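Local coordinates for protein AGR_C_1268p (Agrobacterium tumefaciens str. C58, PDB 2GHS) that probably acts as a metal-dependent gluconolactonase of the SMP-30/regucalcin family, binding one divalent cation per subunit, at residues 89-94 with 133-138; 149-154 with 162-167; 47-52 with 67-72. One frame throughout, in Å; residues are numbered along the deposited sequence.

Contact 1. Residues 89-94 with 133-138; sequences PFMGSA and GNRSND. With K (potassium ion), chain B; EDO (1,2-ethanediol), chain D.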
# COMPACT_ATOMS: atom_id res chain seq x y z
N PRO A 89 3.81 18.49 5.39
CA PRO A 89 3.36 19.62 4.60
C PRO A 89 2.77 19.16 3.23
O PRO A 89 2.63 19.99 2.36
CB PRO A 89 4.67 20.37 4.31
CG PRO A 89 5.70 19.28 4.26
CD PRO A 89 5.22 18.15 5.15
N PHE A 90 2.51 17.86 3.05
CA PHE A 90 2.00 17.31 1.83
C PHE A 90 1.23 16.04 2.16
O PHE A 90 1.24 15.57 3.33
CB PHE A 90 3.12 17.08 0.79
CG PHE A 90 4.34 16.38 1.32
CD1 PHE A 90 4.25 15.17 1.97
CD2 PHE A 90 5.60 16.96 1.19
CE1 PHE A 90 5.39 14.50 2.46
CE2 PHE A 90 6.71 16.31 1.66
CZ PHE A 90 6.62 15.10 2.32
N MSE A 91 0.56 15.48 1.14
CA MSE A 91 -0.17 14.24 1.33
C MSE A 91 0.75 13.09 1.00
O MSE A 91 0.91 12.71 -0.16
CB MSE A 91 -1.46 14.20 0.47
CG MSE A 91 -2.46 15.23 0.88
SE MSE A 91 -4.10 14.94 -0.17
CE MSE A 91 -5.16 16.27 0.51
N GLY A 92 1.40 12.55 2.01
CA GLY A 92 2.24 11.37 1.78
C GLY A 92 1.36 10.16 1.57
O GLY A 92 0.34 10.02 2.24
N SER A 93 1.79 9.24 0.68
CA SER A 93 1.09 7.97 0.50
C SER A 93 1.93 6.71 0.48
O SER A 93 1.33 5.62 0.52
CB SER A 93 0.27 8.01 -0.77
OG SER A 93 1.16 8.09 -1.89
N ALA A 94 3.26 6.83 0.40
CA ALA A 94 4.14 5.63 0.44
C ALA A 94 5.43 5.96 1.10
O ALA A 94 5.92 7.08 1.00
CB ALA A 94 4.42 5.07 -0.93
N GLY A 133 -3.83 19.02 -9.62
CA GLY A 133 -5.05 18.25 -9.56
C GLY A 133 -4.89 16.78 -9.26
O GLY A 133 -5.89 16.07 -9.10
N ASN A 134 -3.64 16.28 -9.21
CA ASN A 134 -3.35 14.90 -8.93
C ASN A 134 -2.69 14.71 -7.57
O ASN A 134 -2.02 15.64 -7.06
CB ASN A 134 -2.41 14.30 -10.02
CG ASN A 134 -3.14 13.81 -11.28
OD1 ASN A 134 -4.24 14.29 -11.63
ND2 ASN A 134 -2.54 12.82 -11.95
N ARG A 135 -2.79 13.51 -7.02
CA ARG A 135 -2.05 13.12 -5.81
C ARG A 135 -1.42 11.75 -6.03
O ARG A 135 -1.75 11.04 -6.99
CB ARG A 135 -2.97 13.12 -4.58
CG ARG A 135 -4.13 12.10 -4.58
CD ARG A 135 -4.65 12.03 -3.19
NE ARG A 135 -5.75 11.11 -3.01
CZ ARG A 135 -5.67 9.80 -2.79
NH1 ARG A 135 -4.52 9.15 -2.76
NH2 ARG A 135 -6.81 9.11 -2.61
N SER A 136 -0.48 11.40 -5.16
CA SER A 136 0.06 10.04 -5.16
C SER A 136 -0.87 9.09 -4.46
O SER A 136 -1.65 9.47 -3.59
CB SER A 136 1.48 9.94 -4.57
OG SER A 136 1.51 10.40 -3.22
N ASN A 137 -0.74 7.81 -4.77
CA ASN A 137 -1.55 6.79 -4.12
C ASN A 137 -0.63 5.61 -3.74
O ASN A 137 0.45 5.78 -3.17
CB ASN A 137 -2.78 6.41 -5.01
CG ASN A 137 -3.88 5.71 -4.20
OD1 ASN A 137 -4.25 6.21 -3.15
ND2 ASN A 137 -4.41 4.55 -4.70
N ASP A 138 -1.05 4.41 -4.09
CA ASP A 138 -0.38 3.16 -3.73
C ASP A 138 1.06 3.11 -4.28
O ASP A 138 1.32 3.53 -5.40
CB ASP A 138 -1.17 2.06 -4.40
CG ASP A 138 -0.66 0.68 -4.06
OD1 ASP A 138 -0.41 0.39 -2.85
OD2 ASP A 138 -0.54 -0.14 -5.01
K K B . 0.50 16.44 -7.88
C1 EDO D . -7.77 5.47 -2.95
O1 EDO D . -6.88 6.25 -2.13
C2 EDO D . -7.68 4.03 -2.44
O2 EDO D . -6.35 3.50 -2.59
O HOH W 1 -1.08 11.85 -2.08
O HOH W 2 0.39 13.65 -8.16
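Ser93 CA comes within 5.5 Å of Asn137 CA where strands 92-99 and 134-141 draw close, while Met91 CA and Arg135 CA stay 7.5 Å apart. The two strands begin successive blades of a beta-propeller, the six-bladed fold of the SMP-30 family, and belong to different sheets, so side chains make the join. Ser93 does most of it. With its hydroxyl held between the backbone N and the carbonyl carbon (chi1 66°), Ser93 OG donates to Asn137 O at 2.7 Å, in the carbonyl plane and on a lone pair. On the same hydroxyl, Ser136 OG closes to 2.7 Å from Ser93 OG. A water adds a second link by donating to both Met91 O and Ser136 O. The extended side chain of selenomethionine Met91 runs toward Arg135, its SE 4.2 Å from Arg135 CD. A classic beta bulge opposite Ala106, at Ser93 and Ala94, begins the blade of strands 92-99 to 121-125.

Asn134 O is a ligand of the potassium ion, which Asp108, Glu128 and Leu131 also bind through their carbonyl oxygens. Arg135 and Asn137 are predicted substrate-binding residues, and here they hold a 1,2-ethanediol, probably from the crystallisation liquor. Arg135 NH1 is shared by Ser136 O and Asn137 OD1, which fixes how the guanidinium is turned. That leaves Arg135 NH2 aimed at the diol: it reaches EDO O1 at 2.9 Å, almost straight at 175° and at the guanidinium edge, while EDO O1 donates onward to Asn137 OD1 at 2.8 Å.

Contact 2. Residues 149-154 with 162-167; sequences IGTMGR and SIYHVA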
# COMPACT_ATOMS: atom_id res chain seq x y z
N ILE A 149 5.36 3.61 -7.98
CA ILE A 149 4.45 4.50 -7.33
C ILE A 149 3.35 4.95 -8.29
O ILE A 149 3.63 5.35 -9.42
CB ILE A 149 5.22 5.71 -6.72
CG1 ILE A 149 4.27 6.68 -6.01
CG2 ILE A 149 6.01 6.45 -7.76
CD1 ILE A 149 3.65 6.12 -4.77
N GLY A 150 2.11 4.87 -7.81
CA GLY A 150 0.93 5.32 -8.51
C GLY A 150 0.52 6.74 -8.20
O GLY A 150 0.71 7.25 -7.07
N THR A 151 -0.07 7.39 -9.19
CA THR A 151 -0.68 8.70 -8.99
C THR A 151 -2.12 8.66 -9.52
O THR A 151 -2.50 7.72 -10.26
CB THR A 151 0.05 9.80 -9.72
OG1 THR A 151 -0.04 9.54 -11.12
CG2 THR A 151 1.49 9.91 -9.25
N MSE A 152 -2.92 9.67 -9.21
CA MSE A 152 -4.34 9.68 -9.59
C MSE A 152 -4.87 11.09 -9.54
O MSE A 152 -4.33 11.95 -8.83
CB MSE A 152 -5.17 8.79 -8.63
CG MSE A 152 -5.09 9.23 -7.20
SE MSE A 152 -6.11 7.97 -6.11
CE MSE A 152 -7.89 8.51 -6.58
N GLY A 153 -5.92 11.37 -10.30
CA GLY A 153 -6.63 12.64 -10.08
C GLY A 153 -7.19 12.62 -8.68
O GLY A 153 -7.59 11.56 -8.17
N ARG A 154 -7.23 13.78 -8.01
CA ARG A 154 -7.73 13.82 -6.64
C ARG A 154 -9.20 13.37 -6.53
O ARG A 154 -9.60 12.91 -5.48
CB ARG A 154 -7.55 15.22 -6.05
CG ARG A 154 -6.10 15.59 -5.82
CD ARG A 154 -5.93 17.03 -5.41
NE ARG A 154 -4.52 17.41 -5.32
CZ ARG A 154 -3.74 17.13 -4.27
NH1 ARG A 154 -4.21 16.50 -3.22
NH2 ARG A 154 -2.50 17.50 -4.26
N SER A 162 -1.25 7.39 -13.36
CA SER A 162 -0.15 6.63 -13.94
C SER A 162 0.58 5.83 -12.86
O SER A 162 0.37 6.05 -11.66
CB SER A 162 0.86 7.60 -14.55
OG SER A 162 0.23 8.43 -15.52
N ILE A 163 1.43 4.92 -13.31
CA ILE A 163 2.39 4.20 -12.46
C ILE A 163 3.76 4.54 -12.98
O ILE A 163 4.05 4.41 -14.19
CB ILE A 163 2.14 2.70 -12.40
CG1 ILE A 163 0.81 2.48 -11.68
CG2 ILE A 163 3.27 1.99 -11.66
CD1 ILE A 163 0.34 1.03 -11.65
N TYR A 164 4.59 4.99 -12.05
CA TYR A 164 6.00 5.32 -12.32
C TYR A 164 6.98 4.41 -11.60
O TYR A 164 6.68 3.89 -10.53
CB TYR A 164 6.31 6.75 -11.84
CG TYR A 164 5.45 7.84 -12.48
CD1 TYR A 164 4.22 8.17 -11.96
CD2 TYR A 164 5.88 8.53 -13.60
CE1 TYR A 164 3.45 9.17 -12.52
CE2 TYR A 164 5.12 9.52 -14.16
CZ TYR A 164 3.90 9.84 -13.61
OH TYR A 164 3.13 10.85 -14.20
N HIS A 165 8.17 4.30 -12.19
CA HIS A 165 9.33 3.62 -11.65
C HIS A 165 10.31 4.68 -11.25
O HIS A 165 10.56 5.61 -12.05
CB HIS A 165 9.88 2.76 -12.77
CG HIS A 165 11.16 2.05 -12.50
ND1 HIS A 165 12.40 2.63 -12.69
CD2 HIS A 165 11.40 0.74 -12.21
CE1 HIS A 165 13.34 1.73 -12.47
NE2 HIS A 165 12.77 0.57 -12.17
N VAL A 166 10.84 4.56 -10.04
CA VAL A 166 11.83 5.53 -9.52
C VAL A 166 13.08 4.76 -9.07
O VAL A 166 13.00 3.90 -8.21
CB VAL A 166 11.28 6.33 -8.36
CG1 VAL A 166 12.24 7.45 -8.05
CG2 VAL A 166 9.87 6.89 -8.69
N ALA A 167 14.21 5.07 -9.68
CA ALA A 167 15.47 4.46 -9.28
C ALA A 167 16.55 5.52 -9.27
O ALA A 167 16.77 6.20 -10.28
CB ALA A 167 15.83 3.39 -10.21
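Ser162 meets Thr151 at the start of an antiparallel pairing between strands 147-153 and 161-167, the second and third strands of one propeller blade, joined as a beta hairpin. The short segments run at 147° to each other. Ser162 O takes a firm bond from Thr151 N at 2.8 Å, nearly along the C=O axis, whereas Ser162 N gives only weak bonds, to Thr151 O and Thr151 OG1. The same Ser162 O also receives a CA-H...O contact from Gly150 CA at 3.3 Å.

Next, Ile163 stands opposite Gly150 as a non-hydrogen-bonded pair. As is normal for such a pair the backbones come close, Gly150 CA and Ile163 CA being 4.4 Å apart. The Ile163 side chain leaves on the face away from Thr151 and Tyr164 and packs on Ile178 of the next strand.

Tyr164 pairs with Ile149 through two backbone bonds: Tyr164 N to Ile149 O at 2.8 Å, essentially straight (179°), and Ile149 N to Tyr164 O at 2.9 Å. Its CG lies beside the backbone N (chi1 -58°), which turns the ring back along the hairpin toward Thr151. The ring presents an edge, with Thr151 OG1 in its plane and 3.8 Å from Tyr164 CE1, and the two side chains cross at about a right angle. Farther on, Val166 CG2 lies 4.0 Å from Ile149 CG2, the two methyl-bearing side chains running side by side.

Tyr164 OH and Thr151 OG1 both hydrogen-bond to Glu128 OE2. Two hydroxyls on one carboxylate oxygen pin that glutamate, would probably favour its charged form, and tie this face of the hairpin to the residue whose carbonyl oxygen binds potassium.

Contact 3. Residues 47-52 with 67-72; sequences PMLLGE and NILERE. With EDO (1,2-ethanediol), chain D.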
# COMPACT_ATOMS: atom_id res chain seq x y z
N PRO A 47 -9.09 6.23 14.61
CA PRO A 47 -9.60 6.02 13.25
C PRO A 47 -8.95 6.92 12.23
O PRO A 47 -8.80 8.13 12.46
CB PRO A 47 -11.11 6.31 13.37
CG PRO A 47 -11.28 7.06 14.65
CD PRO A 47 -10.01 7.03 15.46
N MSE A 48 -8.62 6.35 11.08
CA MSE A 48 -8.03 7.08 9.98
C MSE A 48 -9.10 7.46 8.99
O MSE A 48 -9.89 6.62 8.57
CB MSE A 48 -7.04 6.20 9.22
CG MSE A 48 -5.95 5.60 10.04
SE MSE A 48 -4.63 6.94 10.68
CE MSE A 48 -5.39 7.24 12.40
N LEU A 49 -9.08 8.71 8.56
CA LEU A 49 -9.96 9.13 7.46
C LEU A 49 -9.59 8.34 6.22
O LEU A 49 -10.47 7.78 5.56
CB LEU A 49 -9.83 10.63 7.24
CG LEU A 49 -10.64 11.23 6.12
CD1 LEU A 49 -12.10 11.00 6.42
CD2 LEU A 49 -10.26 12.73 6.01
N LEU A 50 -8.29 8.22 5.93
CA LEU A 50 -7.84 7.43 4.79
C LEU A 50 -6.51 6.78 5.14
O LEU A 50 -5.42 7.29 4.80
CB LEU A 50 -7.78 8.28 3.51
CG LEU A 50 -7.46 7.50 2.23
CD1 LEU A 50 -8.34 6.31 2.08
CD2 LEU A 50 -7.55 8.39 0.98
N GLY A 51 -6.59 5.68 5.89
CA GLY A 51 -5.42 4.96 6.28
C GLY A 51 -4.86 4.27 5.06
O GLY A 51 -5.64 3.61 4.34
N GLU A 52 -3.55 4.41 4.81
CA GLU A 52 -2.94 3.82 3.61
C GLU A 52 -1.43 3.66 3.69
O GLU A 52 -0.77 4.20 4.60
CB GLU A 52 -3.24 4.68 2.35
CG GLU A 52 -4.37 4.20 1.42
CD GLU A 52 -4.08 2.88 0.63
OE1 GLU A 52 -3.01 2.24 0.89
OE2 GLU A 52 -4.94 2.51 -0.24
N ASN A 67 -2.13 8.74 6.99
CA ASN A 67 -3.52 9.25 6.91
C ASN A 67 -3.51 10.27 5.79
O ASN A 67 -3.18 11.41 6.01
CB ASN A 67 -3.94 9.85 8.23
CG ASN A 67 -5.43 10.12 8.31
OD1 ASN A 67 -6.18 9.76 7.43
ND2 ASN A 67 -5.86 10.76 9.41
N ILE A 68 -3.79 9.79 4.57
CA ILE A 68 -3.38 10.54 3.37
C ILE A 68 -3.93 11.96 3.36
O ILE A 68 -3.19 12.94 3.26
CB ILE A 68 -3.79 9.82 2.04
CG1 ILE A 68 -3.04 8.52 1.85
CG2 ILE A 68 -3.49 10.77 0.83
CD1 ILE A 68 -3.41 7.84 0.55
N LEU A 69 -5.24 12.06 3.46
CA LEU A 69 -5.95 13.33 3.28
C LEU A 69 -5.69 14.32 4.41
O LEU A 69 -5.83 15.49 4.22
CB LEU A 69 -7.46 13.09 3.14
CG LEU A 69 -7.86 12.10 2.02
CD1 LEU A 69 -9.37 11.90 1.97
CD2 LEU A 69 -7.35 12.59 0.67
N GLU A 70 -5.25 13.83 5.58
CA GLU A 70 -4.92 14.71 6.71
C GLU A 70 -3.41 15.01 6.84
O GLU A 70 -2.97 15.65 7.82
CB GLU A 70 -5.42 14.11 8.02
CG GLU A 70 -6.93 13.92 8.05
CD GLU A 70 -7.72 15.17 8.43
OE1 GLU A 70 -7.22 16.30 8.26
OE2 GLU A 70 -8.85 15.00 8.92
N ARG A 71 -2.61 14.52 5.90
CA ARG A 71 -1.17 14.83 5.84
C ARG A 71 -0.44 14.35 7.10
O ARG A 71 0.30 15.10 7.72
CB ARG A 71 -0.93 16.32 5.59
CG ARG A 71 -1.60 16.86 4.37
CD ARG A 71 -1.16 18.32 4.03
NE ARG A 71 -1.14 19.09 5.27
CZ ARG A 71 -2.18 19.69 5.82
NH1 ARG A 71 -3.31 19.77 5.18
NH2 ARG A 71 -2.06 20.28 7.01
N GLU A 72 -0.73 13.11 7.50
CA GLU A 72 -0.05 12.53 8.70
C GLU A 72 0.70 11.27 8.38
O GLU A 72 0.23 10.45 7.60
CB GLU A 72 -1.07 12.18 9.78
CG GLU A 72 -1.84 13.34 10.32
CD GLU A 72 -3.06 12.92 11.15
OE1 GLU A 72 -3.54 11.74 11.11
OE2 GLU A 72 -3.55 13.83 11.86
C1 EDO D . -7.77 5.47 -2.95
O1 EDO D . -6.88 6.25 -2.13
C2 EDO D . -7.68 4.03 -2.44
O2 EDO D . -6.35 3.50 -2.59
O HOH W 3 -8.47 10.93 10.50
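Leu50 and Leu69 form the apolar centre, Leu50 CD2 resting 3.9 Å from Leu69 CG as the two side chains cross at a slant. Leu50 CD2 also touches Ile68 CB, so one methyl bridges the two residues that open the turn. Farther out, Leu49 CD2 comes across Leu69 CB at about a right angle, 4.0 Å away, and reaches the bent chain of Glu70. Toward Glu52, Ile68 CD1 lies alongside Glu52 CB at 3.6 Å. Separately, the selenium of selenomethionine Met48 packs against Asn67 CB.

This is the start of the antiparallel blade sheet built from strands 51-57, 62-67, 72-77 and 82-87. The turn joining its second and third strands folds back on the approach to the first, and Arg71 and Glu72 both face Asn67 in a G1 beta bulge. Gly51 and Asn67 are a non-hydrogen-bonded pair, followed by a bond from Ile68 N to Leu50 O at 3.0 Å.

At the polar edge Asn67 takes over. Its CG is anti to the backbone N (chi1 -168°), which carries the amide up to the 47-52 backbone, and Leu50 N donates to Asn67 OD1 at 3.0 Å with an angle of 172°. Asn67 ND2 gives one bond to a water that also accepts from Leu49 N, and another, 3.0 Å long, to Glu72 OE1 from above the carboxylate plane; His74 is a further partner of that oxygen. Beyond Ile68, Glu52 OE2 accepts from EDO O2 at 2.9 Å.

With a donor at its oxygen and acceptors at its nitrogen, the Asn67 amide can hardly flip. It probably helps hold the chain at Leu50, two residues before Glu52, a predicted ligand of the divalent metal.

Overall arrangement
Along the chain contact 3 comes first, then contact 1, then contact 2, each closing before the next opens. Contact 3 lies in the blade that runs from strand 51-57 to strand 82-87, contact 1 joins the two blades that follow, and contact 2 lies within the later of these. The centres of contacts 1 and 2 are about 10 Å apart; strands 134-141 and 147-153 are neighbours in one sheet. Contacts 1 and 3, about 11 Å apart between centres, meet through Ile68 against Met91 and Arg135. The centres of contacts 2 and 3 are about 19 Å apart and the two do not touch. Contacts 1 and 3 border the predicted substrate and metal pocket; contact 2 lies behind it, beside Arg135 and Asn137.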